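Hydrazine synthase subunit alpha (Candidatus Kuenenia stuttgartiensis, PDB 5C2V) forms hydrazine by condensing ammonia with the hydroxylamine made in the gamma subunit, as a diheme subunit of the anammox hydrazine synthase complex. Local coordinates at residues G174-A184 with Q469-V480. Sequence-based numbering, arbitrary orientation.
Sequences GVMDEFHNPYA and QCVEPDSTRFRV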
# COMPACT_ATOMS: atom_id res chain seq x y z
N GLY D 174 -1.18 31.54 14.56
CA GLY D 174 -0.68 30.90 15.76
C GLY D 174 -1.29 29.52 15.91
O GLY D 174 -1.50 29.04 17.02
N VAL D 175 -1.58 28.89 14.78
CA VAL D 175 -2.26 27.61 14.76
C VAL D 175 -1.47 26.58 13.94
O VAL D 175 -0.82 26.92 12.95
CB VAL D 175 -3.70 27.76 14.19
CG1 VAL D 175 -3.66 28.19 12.73
CG2 VAL D 175 -4.48 26.47 14.35
N MET D 176 -1.51 25.33 14.38
CA MET D 176 -0.83 24.24 13.68
C MET D 176 -1.81 23.16 13.25
O MET D 176 -2.71 22.80 14.00
CB MET D 176 0.25 23.63 14.58
CG MET D 176 1.64 24.22 14.39
SD MET D 176 2.82 23.56 15.59
CE MET D 176 4.36 24.24 14.97
N ASP D 177 -1.63 22.64 12.03
CA ASP D 177 -2.44 21.51 11.58
C ASP D 177 -1.85 20.21 12.11
O ASP D 177 -0.96 20.22 12.97
CB ASP D 177 -2.56 21.48 10.05
CG ASP D 177 -1.24 21.23 9.33
OD1 ASP D 177 -0.21 20.99 9.99
OD2 ASP D 177 -1.24 21.27 8.08
N GLU D 178 -2.34 19.09 11.60
CA GLU D 178 -1.91 17.78 12.07
C GLU D 178 -0.51 17.41 11.56
O GLU D 178 0.12 16.49 12.07
CB GLU D 178 -2.94 16.73 11.66
CG GLU D 178 -4.29 16.94 12.33
CD GLU D 178 -5.42 16.16 11.68
OE1 GLU D 178 -5.61 16.30 10.45
OE2 GLU D 178 -6.11 15.41 12.39
N PHE D 179 -0.04 18.14 10.55
CA PHE D 179 1.32 17.96 10.04
C PHE D 179 2.28 18.97 10.67
O PHE D 179 3.45 19.05 10.28
CB PHE D 179 1.35 18.09 8.52
CG PHE D 179 0.66 16.96 7.80
CD1 PHE D 179 0.94 15.65 8.13
CD2 PHE D 179 -0.27 17.22 6.81
CE1 PHE D 179 0.31 14.60 7.48
CE2 PHE D 179 -0.90 16.18 6.15
CZ PHE D 179 -0.61 14.87 6.49
N HIS D 180 1.77 19.74 11.62
CA HIS D 180 2.52 20.80 12.31
C HIS D 180 2.93 21.92 11.37
O HIS D 180 3.91 22.63 11.63
CB HIS D 180 3.75 20.22 13.02
CG HIS D 180 3.44 19.10 13.96
ND1 HIS D 180 3.49 17.78 13.58
CD2 HIS D 180 3.07 19.10 15.26
CE1 HIS D 180 3.17 17.01 14.61
NE2 HIS D 180 2.91 17.79 15.64
N ASN D 181 2.19 22.09 10.28
CA ASN D 181 2.34 23.27 9.43
C ASN D 181 1.74 24.47 10.15
O ASN D 181 0.79 24.32 10.91
CB ASN D 181 1.67 23.06 8.07
CG ASN D 181 2.33 21.97 7.26
OD1 ASN D 181 1.68 21.03 6.82
ND2 ASN D 181 3.63 22.11 7.03
N PRO D 182 2.30 25.67 9.93
CA PRO D 182 1.75 26.80 10.69
C PRO D 182 0.49 27.39 10.06
O PRO D 182 0.39 28.61 9.93
CB PRO D 182 2.90 27.81 10.66
CG PRO D 182 3.55 27.56 9.34
CD PRO D 182 3.44 26.07 9.09
N TYR D 183 -0.45 26.53 9.68
CA TYR D 183 -1.77 26.97 9.25
C TYR D 183 -2.79 25.84 9.41
O TYR D 183 -2.45 24.67 9.22
CB TYR D 183 -1.73 27.44 7.79
CG TYR D 183 -1.04 26.47 6.85
CD1 TYR D 183 -1.76 25.48 6.19
CD2 TYR D 183 0.32 26.55 6.62
CE1 TYR D 183 -1.14 24.60 5.33
CE2 TYR D 183 0.96 25.67 5.76
CZ TYR D 183 0.22 24.70 5.11
OH TYR D 183 0.85 23.82 4.26
N ALA D 184 -4.03 26.18 9.76
CA ALA D 184 -5.13 25.23 9.60
C ALA D 184 -6.33 25.93 8.97
O ALA D 184 -6.98 26.75 9.61
CB ALA D 184 -5.50 24.61 10.93
N GLN D 469 -6.87 21.28 18.96
CA GLN D 469 -5.94 21.92 18.03
C GLN D 469 -4.59 22.11 18.72
O GLN D 469 -4.54 22.35 19.92
CB GLN D 469 -6.49 23.25 17.54
CG GLN D 469 -5.67 23.90 16.44
CD GLN D 469 -5.73 23.13 15.13
OE1 GLN D 469 -6.61 23.35 14.31
NE2 GLN D 469 -4.77 22.23 14.94
N CYS D 470 -3.51 22.01 17.95
CA CYS D 470 -2.19 22.15 18.53
C CYS D 470 -1.73 23.60 18.46
O CYS D 470 -1.45 24.12 17.38
CB CYS D 470 -1.19 21.24 17.81
SG CYS D 470 0.50 21.32 18.44
N VAL D 471 -1.67 24.24 19.62
CA VAL D 471 -1.24 25.63 19.71
C VAL D 471 -0.08 25.77 20.68
O VAL D 471 -0.21 25.52 21.88
CB VAL D 471 -2.42 26.55 20.12
CG1 VAL D 471 -3.42 26.68 18.98
CG2 VAL D 471 -3.12 26.04 21.37
N GLU D 472 1.07 26.14 20.14
CA GLU D 472 2.29 26.25 20.94
C GLU D 472 3.00 27.57 20.64
O GLU D 472 3.92 27.60 19.83
CB GLU D 472 3.22 25.07 20.66
CG GLU D 472 2.58 23.70 20.90
CD GLU D 472 2.43 23.36 22.37
OE1 GLU D 472 3.04 24.06 23.21
OE2 GLU D 472 1.69 22.40 22.68
N PRO D 473 2.56 28.65 21.30
CA PRO D 473 3.10 29.99 21.08
C PRO D 473 4.56 30.12 21.51
O PRO D 473 5.33 30.85 20.88
CB PRO D 473 2.20 30.88 21.94
CG PRO D 473 1.68 29.97 23.00
CD PRO D 473 1.51 28.64 22.33
N ASP D 474 4.93 29.43 22.59
CA ASP D 474 6.30 29.47 23.09
C ASP D 474 7.12 28.34 22.46
O ASP D 474 6.85 27.16 22.70
CB ASP D 474 6.32 29.37 24.61
CG ASP D 474 7.71 29.50 25.19
OD1 ASP D 474 8.58 30.09 24.52
OD2 ASP D 474 7.94 29.01 26.32
N SER D 475 8.12 28.71 21.67
CA SER D 475 8.89 27.74 20.90
C SER D 475 9.92 27.00 21.76
O SER D 475 10.54 26.04 21.30
CB SER D 475 9.59 28.43 19.73
OG SER D 475 10.47 29.45 20.19
N THR D 476 10.11 27.46 22.99
CA THR D 476 11.04 26.80 23.89
C THR D 476 10.37 25.63 24.62
O THR D 476 11.05 24.78 25.21
CB THR D 476 11.62 27.78 24.93
OG1 THR D 476 10.60 28.19 25.85
CG2 THR D 476 12.19 29.01 24.23
N ARG D 477 9.04 25.60 24.60
CA ARG D 477 8.28 24.52 25.22
C ARG D 477 7.80 23.44 24.25
O ARG D 477 7.20 22.45 24.67
CB ARG D 477 7.08 25.09 25.97
CG ARG D 477 7.46 25.89 27.21
CD ARG D 477 7.86 24.98 28.36
NE ARG D 477 6.72 24.22 28.88
CZ ARG D 477 6.79 23.39 29.91
NH1 ARG D 477 7.94 23.20 30.55
NH2 ARG D 477 5.70 22.75 30.32
N PHE D 478 8.06 23.61 22.95
CA PHE D 478 7.53 22.67 21.96
C PHE D 478 8.54 22.31 20.87
O PHE D 478 9.22 23.18 20.32
CB PHE D 478 6.27 23.25 21.32
CG PHE D 478 5.70 22.39 20.21
CD1 PHE D 478 5.02 21.22 20.51
CD2 PHE D 478 5.82 22.77 18.89
CE1 PHE D 478 4.49 20.43 19.50
CE2 PHE D 478 5.30 21.99 17.88
CZ PHE D 478 4.63 20.82 18.18
N ARG D 479 8.63 21.02 20.56
CA ARG D 479 9.56 20.52 19.56
C ARG D 479 8.91 19.46 18.67
O ARG D 479 8.25 18.55 19.16
CB ARG D 479 10.81 19.95 20.23
CG ARG D 479 11.87 19.46 19.26
CD ARG D 479 12.40 20.59 18.41
NE ARG D 479 13.27 20.11 17.34
CZ ARG D 479 14.59 19.96 17.46
NH1 ARG D 479 15.19 20.25 18.60
NH2 ARG D 479 15.30 19.51 16.43
N VAL D 480 9.12 19.58 17.36
CA VAL D 480 8.60 18.61 16.40
C VAL D 480 9.62 17.51 16.12
O VAL D 480 10.79 17.80 15.88
CB VAL D 480 8.20 19.29 15.07
CG1 VAL D 480 7.70 18.26 14.07
CG2 VAL D 480 7.14 20.35 15.32
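Q469 lays its aliphatic stem on V175, with CG 3.5 Å from V175 CG2. With CG anti to the backbone N (chi1 -173°) and the chain bent at chi2, OE1 comes to rest near A184 CB; the spacing modelled between the amide nitrogen and the M176 carbonyl is too short to be trusted. At C470 the carbonyl O receives a weak, bent bond from M176 N (3.2 Å, 134°), while C470 CB lies 4.3 Å from M176 CB. V471 turns CG1 to the carbonyl O of G174. The chain then leaves 174-184 through a type I turn, D474 to R477, and returns at F478. The M176 chain, extended beyond CG, comes up obliquely to this ring, M176 SD lying 3.7 Å from F478 CE2 and 54° off the ring normal, with CE beside the same carbon. H180 meets F478 differently: its CD2 lies near the phenyl plane, at the ring edge, 3.7 Å from F478 CZ. E472 CG, from within the same loop, rests on one phenyl face toward its rim. V480 completes the patch, placing CG1 over one imidazole face of H180 and CG2 4.1 Å from H180 CB. H180 is presented by the type I turn D177 to H180, closed by H180 N to D177 O; just after it N181 N bonds D177 OD1 (2.7 Å) from above the carboxylate plane. Beyond the two loops, E178 bonds W545 and D177 O bonds Q501. This is loop-to-loop packing between the beta-propeller-containing N-terminal domain and the heme-bearing middle domain, which includes an oblique Met-aromatic contact.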